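Guanine deaminase (Escherichia coli, PDB 6OHB) catalyses the zinc-dependent hydrolytic deamination of guanine to xanthine and ammonia, the single step that turns guanine into xanthine in purine breakdown. Local coordinates at residues Pro86-Val91 with Ser123-Lys128; Glu100-His105 with Thr207-Pro212; His276-Glu281 with Thr300-Leu305. All blocks are in the same frame, centred on the assembly; numbering follows the deposited sequence.

Overall arrangement
Leaving the first strand of the (βα)8 barrel, 73-84, the chain enters the loop 86-91 and forms helix 98-111 before contact 1 closes against helix 116-132. Contact 2 crosses it: it starts on helix 98-111, inside the loop that contact 1 closes, and reaches forward to the end of strand 203-208. Contact 3 follows in series, joining the segment after strand 272-274 to helix 299-304. W101 links them, its NE1 lying 3.6 Å from M90 SD of contact 1 and its CB 3.7 Å from L305 CD1 of contact 3. Contacts 1 and 3 also touch the second subunit, whereas contact 2 does not.

Contact 1. Residues Pro86-Val91 with Ser123-Lys128; sequences PQSEMV and SAFFIK
The carbonyl O of S88, whose side chain meets F125 and F126, accepts a hydrogen bond from NE of R402 of the second subunit, so one small residue faces both a helix of its own chain and the dimer partner. S88 lies at the corner of a type I turn running from Q87 to M90 and closed by M90 N bonding to Q87 O at 3.2 Å. The turn directs its CB at the helix. S88 CB rests obliquely against the ring of F125, 3.9 Å from CE2, while S88 OG comes to the edge of F126, near the ring plane, at 4.1 Å from CD1. No hydrogen bond crosses between the segments. In both phenylalanines CG is anti to the backbone N (chi1 177° and -179°), which carries the two successive rings off the helix so that each meets S88. Serine suits the corner because its short side chain fits beside two rings where the CA atoms of S88 and F126 are only 7.5 Å apart; the phenylalanines supply the apolar bulk. The neighbouring Q87, with P86, belongs to the probable substrate site, and E89 is bound by the hydroxyls of Y113 and Y118. The loop thus leaves barrel strand 73-84, touches helix 98-111 through Q87 and M90, and abuts helix 116-132, whose F126 packs in turn on L152 of helix 146-158.

Contact 2. Residues Glu100-His105 with Thr207-Pro212; sequences EWLNKH and TPRFAP
L102, on helix 98-111, meets F210 and R209, the two residues that follow strand 203-208. Its CD1 methyl comes to the edge of the F210 ring, in the ring plane, 3.6 Å from CE1 and 3.9 Å from CZ; the two side chains approach from opposite directions. The other methyl, L102 CD2, lies obliquely to the guanidinium, 4.5 Å from R209 NH1, a loose touch. A forked leucine suits this place, since one branch can serve the phenylalanine and the other the arginine although the CA atoms of L102 and R209 are 11.3 Å apart. F210 CG sits between its backbone N and carbonyl carbon (chi1 49°), and in this pose one face of the ring receives the aliphatic part of R209, with CG 4.2 Å above the plane and offset toward the rim. R209 itself runs out straight through its first two torsions (-171° and 178°) before bending at the third, which takes its head past L102. That head is held by a salt bridge from NH2 to OE1 of E110, while the carbonyl O of R209 bonds to ND1 of the zinc ligand H237. Both R209 and F210 probably bind substrate. Chemically, L102 offers them only nondirectional apolar packing: the polar bonds of R209 are made elsewhere, among them the salt bridge to E110, and the leucine can border both residues without competing for the arginine's N-H groups.

Contact 3. Residues His276-Glu281 with Thr300-Leu305; sequences HCVHLE and TSNLYL
Beyond barrel strand 272-274 the chain brings H276 to the zinc site, where N302 and S301 of helix 299-304 meet its ring; the H276 side chain comes within about 4 Å of the metal. H276 ND1 donates to N302 OD1 at 3.2 Å, a bent bond (141° at the hydrogen) that lies in the carbonyl plane of the amide but 27° out of the imidazole plane, ring and amide being turned 49° apart. S301 OG meets the edge of the same ring, 3.4 Å from CE1. Asparagine suits its place by having two unlike ends: ND2 reaches a water that in turn donates to H276 O at 2.9 Å, so N302 holds both ring and backbone of one residue. V278 CG2 lies alongside the amide, 3.6 Å from N302 ND2, supplying apolar cover. With an alanine in place of H276, N302 OD1 would probably lose its donor and a gap would open beside D327, a zinc ligand to which H276 NE2 is weakly bonded. A histidine just past the sixth barrel strand, close to the metal, is a feature of the amidohydrolase superfamily, including its mononuclear deaminases.

Contact 1. Residues Pro86-Val91 with Ser123-Lys128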
loop_
_atom_site.group_PDB
_atom_site.type_symbol
_atom_site.label_atom_id
_atom_site.label_comp_id
_atom_site.label_asym_id
_atom_site.label_seq_id
_atom_site.Cartn_x
_atom_site.Cartn_y
_atom_site.Cartn_z
ATOM N N PRO A 86 12.572 15.583 -9.868
ATOM C CA PRO A 86 12.742 15.082 -11.242
ATOM C C PRO A 86 12.714 13.564 -11.366
ATOM O O PRO A 86 13.558 12.988 -12.061
ATOM C CB PRO A 86 14.114 15.638 -11.635
ATOM C CG PRO A 86 14.883 15.592 -10.359
ATOM C CD PRO A 86 13.879 15.896 -9.252
ATOM N N GLN A 87 11.767 12.897 -10.703
ATOM C CA GLN A 87 11.760 11.439 -10.692
ATOM C C GLN A 87 10.364 10.833 -10.767
ATOM O O GLN A 87 10.222 9.622 -10.547
ATOM C CB GLN A 87 12.468 10.918 -9.437
ATOM C CG GLN A 87 13.976 11.099 -9.444
ATOM C CD GLN A 87 14.624 10.553 -8.194
ATOM O OE1 GLN A 87 13.972 9.888 -7.386
ATOM N NE2 GLN A 87 15.914 10.819 -8.029
ATOM N N SER A 88 9.333 11.627 -11.074
ATOM C CA SER A 88 7.967 11.114 -11.040
ATOM C C SER A 88 7.760 9.977 -12.037
ATOM O O SER A 88 7.025 9.024 -11.755
ATOM C CB SER A 88 6.979 12.250 -11.313
ATOM O OG SER A 88 7.086 13.272 -10.336
ATOM N N GLU A 89 8.409 10.046 -13.198
ATOM C CA GLU A 89 8.193 9.079 -14.267
ATOM C C GLU A 89 9.036 7.816 -14.129
ATOM O O GLU A 89 8.863 6.889 -14.928
ATOM C CB GLU A 89 8.466 9.732 -15.630
ATOM C CG GLU A 89 9.921 10.103 -15.872
ATOM C CD GLU A 89 10.242 11.535 -15.477
ATOM O OE1 GLU A 89 9.770 11.990 -14.411
ATOM O OE2 GLU A 89 10.970 12.209 -16.239
ATOM N N MET A 90 9.916 7.748 -13.134
ATOM C CA MET A 90 10.876 6.654 -13.037
ATOM C C MET A 90 10.178 5.306 -12.890
ATOM O O MET A 90 9.393 5.095 -11.960
ATOM C CB MET A 90 11.818 6.893 -11.858
ATOM C CG MET A 90 13.229 6.377 -12.087
ATOM S SD MET A 90 14.152 6.142 -10.557
ATOM C CE MET A 90 13.676 7.592 -9.654
ATOM N N VAL A 91 10.477 4.392 -13.808
ATOM C CA VAL A 91 10.019 3.010 -13.742
ATOM C C VAL A 91 11.251 2.132 -13.568
ATOM O O VAL A 91 12.150 2.136 -14.417
ATOM C CB VAL A 91 9.229 2.608 -14.996
ATOM C CG1 VAL A 91 8.803 1.141 -14.914
ATOM C CG2 VAL A 91 8.025 3.517 -15.178
ATOM N N SER A 123 7.509 20.336 -13.659
ATOM C CA SER A 123 7.332 21.138 -12.456
ATOM C C SER A 123 5.855 21.380 -12.185
ATOM O O SER A 123 5.390 21.244 -11.040
ATOM C CB SER A 123 8.078 22.465 -12.608
ATOM N N ALA A 124 5.102 21.720 -13.235
ATOM C CA ALA A 124 3.652 21.841 -13.096
ATOM C C ALA A 124 3.031 20.521 -12.648
ATOM O O ALA A 124 2.200 20.490 -11.730
ATOM C CB ALA A 124 3.030 22.320 -14.409
ATOM N N PHE A 125 3.432 19.412 -13.285
ATOM C CA PHE A 125 2.896 18.101 -12.907
ATOM C C PHE A 125 3.191 17.774 -11.446
ATOM O O PHE A 125 2.329 17.248 -10.728
ATOM C CB PHE A 125 3.472 17.018 -13.827
ATOM C CG PHE A 125 3.044 15.619 -13.469
ATOM C CD1 PHE A 125 1.907 15.068 -14.025
ATOM C CD2 PHE A 125 3.784 14.855 -12.581
ATOM C CE1 PHE A 125 1.507 13.779 -13.697
ATOM C CE2 PHE A 125 3.386 13.568 -12.249
ATOM C CZ PHE A 125 2.247 13.032 -12.809
ATOM N N PHE A 126 4.411 18.073 -10.994
ATOM C CA PHE A 126 4.821 17.775 -9.628
ATOM C C PHE A 126 3.997 18.574 -8.622
ATOM O O PHE A 126 3.537 18.029 -7.608
ATOM C CB PHE A 126 6.316 18.072 -9.491
ATOM C CG PHE A 126 6.889 17.779 -8.142
ATOM C CD1 PHE A 126 7.328 16.502 -7.824
ATOM C CD2 PHE A 126 7.027 18.787 -7.203
ATOM C CE1 PHE A 126 7.876 16.231 -6.578
ATOM C CE2 PHE A 126 7.571 18.528 -5.958
ATOM C CZ PHE A 126 7.997 17.253 -5.640
ATOM N N ILE A 127 3.803 19.870 -8.887
ATOM C CA ILE A 127 2.971 20.682 -7.997
ATOM C C ILE A 127 1.542 20.149 -7.969
ATOM O O ILE A 127 0.904 20.096 -6.906
ATOM C CB ILE A 127 3.016 22.166 -8.412
ATOM C CG1 ILE A 127 4.435 22.724 -8.288
ATOM C CG2 ILE A 127 2.055 22.995 -7.559
ATOM C CD1 ILE A 127 4.898 22.923 -6.868
ATOM N N LYS A 128 1.021 19.730 -9.131
ATOM C CA LYS A 128 -0.341 19.198 -9.180
ATOM C C LYS A 128 -0.472 17.937 -8.337
ATOM O O LYS A 128 -1.468 17.758 -7.620
ATOM C CB LYS A 128 -0.735 18.885 -10.627
ATOM C CG LYS A 128 -1.862 19.719 -11.240
ATOM C CD LYS A 128 -1.662 21.213 -11.053
ATOM C CE LYS A 128 -2.791 22.004 -11.712
ATOM N NZ LYS A 128 -2.768 21.872 -13.200
#

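Contact 2. Residues Glu100-His105 with Thr207-Pro212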
loop_
_atom_site.group_PDB
_atom_site.type_symbol
_atom_site.label_atom_id
_atom_site.label_comp_id
_atom_site.label_asym_id
_atom_site.label_seq_id
_atom_site.Cartn_x
_atom_site.Cartn_y
_atom_site.Cartn_z
ATOM N N GLU A 100 22.702 0.295 -7.370
ATOM C CA GLU A 100 22.360 -0.070 -8.738
ATOM C C GLU A 100 21.081 0.617 -9.199
ATOM O O GLU A 100 20.957 0.954 -10.382
ATOM C CB GLU A 100 22.251 -1.583 -8.860
ATOM N N TRP A 101 20.120 0.828 -8.292
ATOM C CA TRP A 101 18.938 1.614 -8.636
ATOM C C TRP A 101 19.337 3.022 -9.051
ATOM O O TRP A 101 18.777 3.586 -10.000
ATOM C CB TRP A 101 17.971 1.663 -7.449
ATOM C CG TRP A 101 16.782 2.569 -7.632
ATOM C CD1 TRP A 101 16.744 3.926 -7.461
ATOM C CD2 TRP A 101 15.454 2.175 -8.001
ATOM N NE1 TRP A 101 15.477 4.399 -7.712
ATOM C CE2 TRP A 101 14.667 3.344 -8.043
ATOM C CE3 TRP A 101 14.855 0.947 -8.300
ATOM C CZ2 TRP A 101 13.310 3.321 -8.376
ATOM C CZ3 TRP A 101 13.508 0.925 -8.631
ATOM C CH2 TRP A 101 12.752 2.104 -8.665
ATOM N N LEU A 102 20.312 3.597 -8.350
ATOM C CA LEU A 102 20.786 4.937 -8.669
ATOM C C LEU A 102 21.429 4.964 -10.046
ATOM O O LEU A 102 21.150 5.854 -10.858
ATOM C CB LEU A 102 21.773 5.404 -7.598
ATOM C CG LEU A 102 21.181 6.103 -6.375
ATOM C CD1 LEU A 102 22.185 6.103 -5.242
ATOM C CD2 LEU A 102 20.757 7.521 -6.718
ATOM N N ASN A 103 22.286 3.984 -10.336
ATOM C CA ASN A 103 23.008 4.039 -11.605
ATOM C C ASN A 103 22.175 3.595 -12.807
ATOM O O ASN A 103 22.452 4.039 -13.927
ATOM C CB ASN A 103 24.278 3.182 -11.527
ATOM C CG ASN A 103 25.254 3.676 -10.471
ATOM O OD1 ASN A 103 26.025 4.608 -10.707
ATOM N ND2 ASN A 103 25.227 3.050 -9.299
ATOM N N LYS A 104 21.137 2.782 -12.607
ATOM C CA LYS A 104 20.347 2.269 -13.723
ATOM C C LYS A 104 19.103 3.089 -14.033
ATOM O O LYS A 104 18.710 3.176 -15.200
ATOM C CB LYS A 104 19.940 0.815 -13.465
ATOM C CG LYS A 104 21.120 -0.139 -13.450
ATOM C CD LYS A 104 20.690 -1.565 -13.730
ATOM C CE LYS A 104 21.128 -2.500 -12.618
ATOM N NZ LYS A 104 20.597 -3.870 -12.844
ATOM N N HIS A 105 18.468 3.684 -13.028
ATOM C CA HIS A 105 17.190 4.356 -13.215
ATOM C C HIS A 105 17.239 5.822 -12.816
ATOM O O HIS A 105 16.767 6.680 -13.571
ATOM C CB HIS A 105 16.095 3.630 -12.418
ATOM C CG HIS A 105 15.950 2.182 -12.772
ATOM N ND1 HIS A 105 16.114 1.171 -11.850
ATOM C CD2 HIS A 105 15.656 1.577 -13.947
ATOM C CE1 HIS A 105 15.930 0.004 -12.441
ATOM N NE2 HIS A 105 15.650 0.223 -13.713
ATOM N N THR A 207 21.795 21.287 -0.821
ATOM C CA THR A 207 21.404 19.910 -1.107
ATOM C C THR A 207 22.535 19.171 -1.810
ATOM O O THR A 207 22.556 19.061 -3.045
ATOM C CB THR A 207 20.126 19.885 -1.951
ATOM O OG1 THR A 207 19.154 20.768 -1.378
ATOM C CG2 THR A 207 19.544 18.503 -1.997
ATOM N N PRO A 208 23.506 18.662 -1.052
ATOM C CA PRO A 208 24.387 17.623 -1.602
ATOM C C PRO A 208 23.637 16.298 -1.597
ATOM O O PRO A 208 23.007 15.941 -0.598
ATOM C CB PRO A 208 25.577 17.610 -0.635
ATOM C CG PRO A 208 25.010 18.129 0.671
ATOM C CD PRO A 208 23.870 19.050 0.326
ATOM N N ARG A 209 23.699 15.572 -2.717
ATOM C CA ARG A 209 22.943 14.327 -2.827
ATOM C C ARG A 209 23.299 13.381 -1.687
ATOM O O ARG A 209 22.450 13.041 -0.855
ATOM C CB ARG A 209 23.188 13.661 -4.184
ATOM C CG ARG A 209 22.263 12.473 -4.429
ATOM C CD ARG A 209 22.476 11.832 -5.786
ATOM N NE ARG A 209 22.098 12.707 -6.891
ATOM C CZ ARG A 209 20.898 12.723 -7.461
ATOM N NH1 ARG A 209 19.938 11.911 -7.029
ATOM N NH2 ARG A 209 20.658 13.553 -8.466
ATOM N N PHE A 210 24.558 12.959 -1.629
ATOM C CA PHE A 210 25.122 12.315 -0.450
ATOM C C PHE A 210 26.642 12.397 -0.554
ATOM O O PHE A 210 27.192 12.902 -1.539
ATOM C CB PHE A 210 24.637 10.865 -0.289
ATOM C CG PHE A 210 24.744 10.024 -1.541
ATOM C CD1 PHE A 210 23.655 9.304 -2.000
ATOM C CD2 PHE A 210 25.927 9.947 -2.249
ATOM C CE1 PHE A 210 23.746 8.527 -3.140
ATOM C CE2 PHE A 210 26.024 9.170 -3.387
ATOM C CZ PHE A 210 24.934 8.463 -3.833
ATOM N N ALA A 211 27.317 11.903 0.481
ATOM C CA ALA A 211 28.774 12.003 0.527
ATOM C C ALA A 211 29.479 11.257 -0.605
ATOM O O ALA A 211 30.472 11.796 -1.126
ATOM C CB ALA A 211 29.277 11.525 1.896
ATOM N N PRO A 212 29.052 10.057 -1.028
ATOM C CA PRO A 212 29.752 9.397 -2.145
ATOM C C PRO A 212 29.915 10.253 -3.389
ATOM O O PRO A 212 30.968 10.182 -4.035
ATOM C CB PRO A 212 28.871 8.173 -2.420
ATOM C CG PRO A 212 28.334 7.813 -1.089
ATOM C CD PRO A 212 28.150 9.115 -0.334
#

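Contact 3. Residues His276-Glu281 with Thr300-Leu305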
loop_
_atom_site.group_PDB
_atom_site.type_symbol
_atom_site.label_atom_id
_atom_site.label_comp_id
_atom_site.label_asym_id
_atom_site.label_seq_id
_atom_site.Cartn_x
_atom_site.Cartn_y
_atom_site.Cartn_z
ATOM N N HIS A 276 16.316 8.942 5.440
ATOM C CA HIS A 276 16.399 7.492 5.616
ATOM C C HIS A 276 16.900 7.118 7.004
ATOM O O HIS A 276 16.092 6.746 7.861
ATOM C CB HIS A 276 17.249 6.851 4.515
ATOM C CG HIS A 276 16.727 7.116 3.137
ATOM N ND1 HIS A 276 15.507 6.646 2.702
ATOM C CD2 HIS A 276 17.253 7.815 2.102
ATOM C CE1 HIS A 276 15.305 7.039 1.456
ATOM N NE2 HIS A 276 16.350 7.749 1.067
ATOM N N CYS A 277 18.211 7.213 7.248
ATOM C CA CYS A 277 18.771 6.954 8.579
ATOM C C CYS A 277 18.366 5.575 9.092
ATOM O O CYS A 277 17.952 5.417 10.244
ATOM C CB CYS A 277 18.351 8.038 9.573
ATOM S SG CYS A 277 18.980 9.675 9.169
ATOM N N VAL A 278 18.480 4.570 8.222
ATOM C CA VAL A 278 18.016 3.227 8.554
ATOM C C VAL A 278 19.040 2.466 9.392
ATOM O O VAL A 278 18.665 1.681 10.272
ATOM C CB VAL A 278 17.679 2.467 7.257
ATOM C CG1 VAL A 278 17.187 1.061 7.556
ATOM C CG2 VAL A 278 16.657 3.248 6.439
ATOM N N HIS A 279 20.331 2.694 9.163
ATOM C CA HIS A 279 21.410 1.970 9.839
ATOM C C HIS A 279 22.316 2.979 10.530
ATOM O O HIS A 279 23.366 3.346 10.000
ATOM C CB HIS A 279 22.188 1.103 8.842
ATOM C CG HIS A 279 21.319 0.218 8.008
ATOM N ND1 HIS A 279 20.682 -0.892 8.520
ATOM C CD2 HIS A 279 20.969 0.284 6.701
ATOM C CE1 HIS A 279 19.982 -1.475 7.563
ATOM N NE2 HIS A 279 20.139 -0.782 6.449
ATOM N N LEU A 280 21.903 3.436 11.710
ATOM C CA LEU A 280 22.694 4.365 12.507
ATOM C C LEU A 280 23.344 3.639 13.675
ATOM O O LEU A 280 22.703 2.831 14.355
ATOM C CB LEU A 280 21.831 5.507 13.048
ATOM C CG LEU A 280 21.219 6.509 12.068
ATOM C CD1 LEU A 280 20.273 7.448 12.808
ATOM C CD2 LEU A 280 22.302 7.288 11.336
ATOM N N GLU A 281 24.614 3.943 13.919
ATOM C CA GLU A 281 25.220 3.505 15.163
ATOM C C GLU A 281 24.673 4.356 16.303
ATOM O O GLU A 281 23.972 5.348 16.086
ATOM C CB GLU A 281 26.744 3.609 15.090
ATOM N N THR A 300 8.236 3.682 2.416
ATOM C CA THR A 300 7.910 3.022 1.153
ATOM C C THR A 300 9.164 2.662 0.362
ATOM O O THR A 300 9.340 1.511 -0.058
ATOM C CB THR A 300 6.985 3.916 0.323
ATOM O OG1 THR A 300 5.782 4.167 1.054
ATOM C CG2 THR A 300 6.627 3.244 -0.996
ATOM N N SER A 301 10.048 3.639 0.145
ATOM C CA SER A 301 11.291 3.349 -0.558
ATOM C C SER A 301 12.203 2.441 0.263
ATOM O O SER A 301 12.917 1.609 -0.307
ATOM C CB SER A 301 12.007 4.647 -0.938
ATOM O OG SER A 301 12.848 5.095 0.107
ATOM N N ASN A 302 12.180 2.562 1.596
ATOM C CA ASN A 302 12.960 1.638 2.418
ATOM C C ASN A 302 12.545 0.193 2.159
ATOM O O ASN A 302 13.387 -0.714 2.147
ATOM C CB ASN A 302 12.807 1.961 3.906
ATOM C CG ASN A 302 13.461 3.277 4.305
ATOM O OD1 ASN A 302 14.171 3.912 3.521
ATOM N ND2 ASN A 302 13.219 3.690 5.540
ATOM N N LEU A 303 11.250 -0.043 1.945
ATOM C CA LEU A 303 10.791 -1.408 1.715
ATOM C C LEU A 303 11.041 -1.860 0.277
ATOM O O LEU A 303 11.486 -2.993 0.054
ATOM C CB LEU A 303 9.311 -1.531 2.071
ATOM C CG LEU A 303 8.978 -1.565 3.562
ATOM C CD1 LEU A 303 7.474 -1.654 3.773
ATOM C CD2 LEU A 303 9.686 -2.726 4.237
ATOM N N TYR A 304 10.774 -0.996 -0.711
ATOM C CA TYR A 304 10.970 -1.391 -2.107
ATOM C C TYR A 304 12.424 -1.749 -2.399
ATOM O O TYR A 304 12.699 -2.664 -3.184
ATOM C CB TYR A 304 10.519 -0.277 -3.055
ATOM C CG TYR A 304 9.041 -0.266 -3.384
ATOM C CD1 TYR A 304 8.421 -1.375 -3.953
ATOM C CD2 TYR A 304 8.269 0.864 -3.149
ATOM C CE1 TYR A 304 7.066 -1.360 -4.260
ATOM C CE2 TYR A 304 6.919 0.890 -3.455
ATOM C CZ TYR A 304 6.321 -0.218 -4.005
ATOM O OH TYR A 304 4.977 -0.172 -4.301
ATOM N N LEU A 305 13.366 -1.018 -1.806
ATOM C CA LEU A 305 14.793 -1.208 -2.046
ATOM C C LEU A 305 15.447 -2.185 -1.076
ATOM O O LEU A 305 16.670 -2.352 -1.124
ATOM C CB LEU A 305 15.521 0.139 -1.993
ATOM C CG LEU A 305 15.476 1.085 -3.203
ATOM C CD1 LEU A 305 16.392 0.590 -4.302
ATOM C CD2 LEU A 305 14.075 1.312 -3.755
HETATM O O HOH W 1 13.653 5.973 6.596
#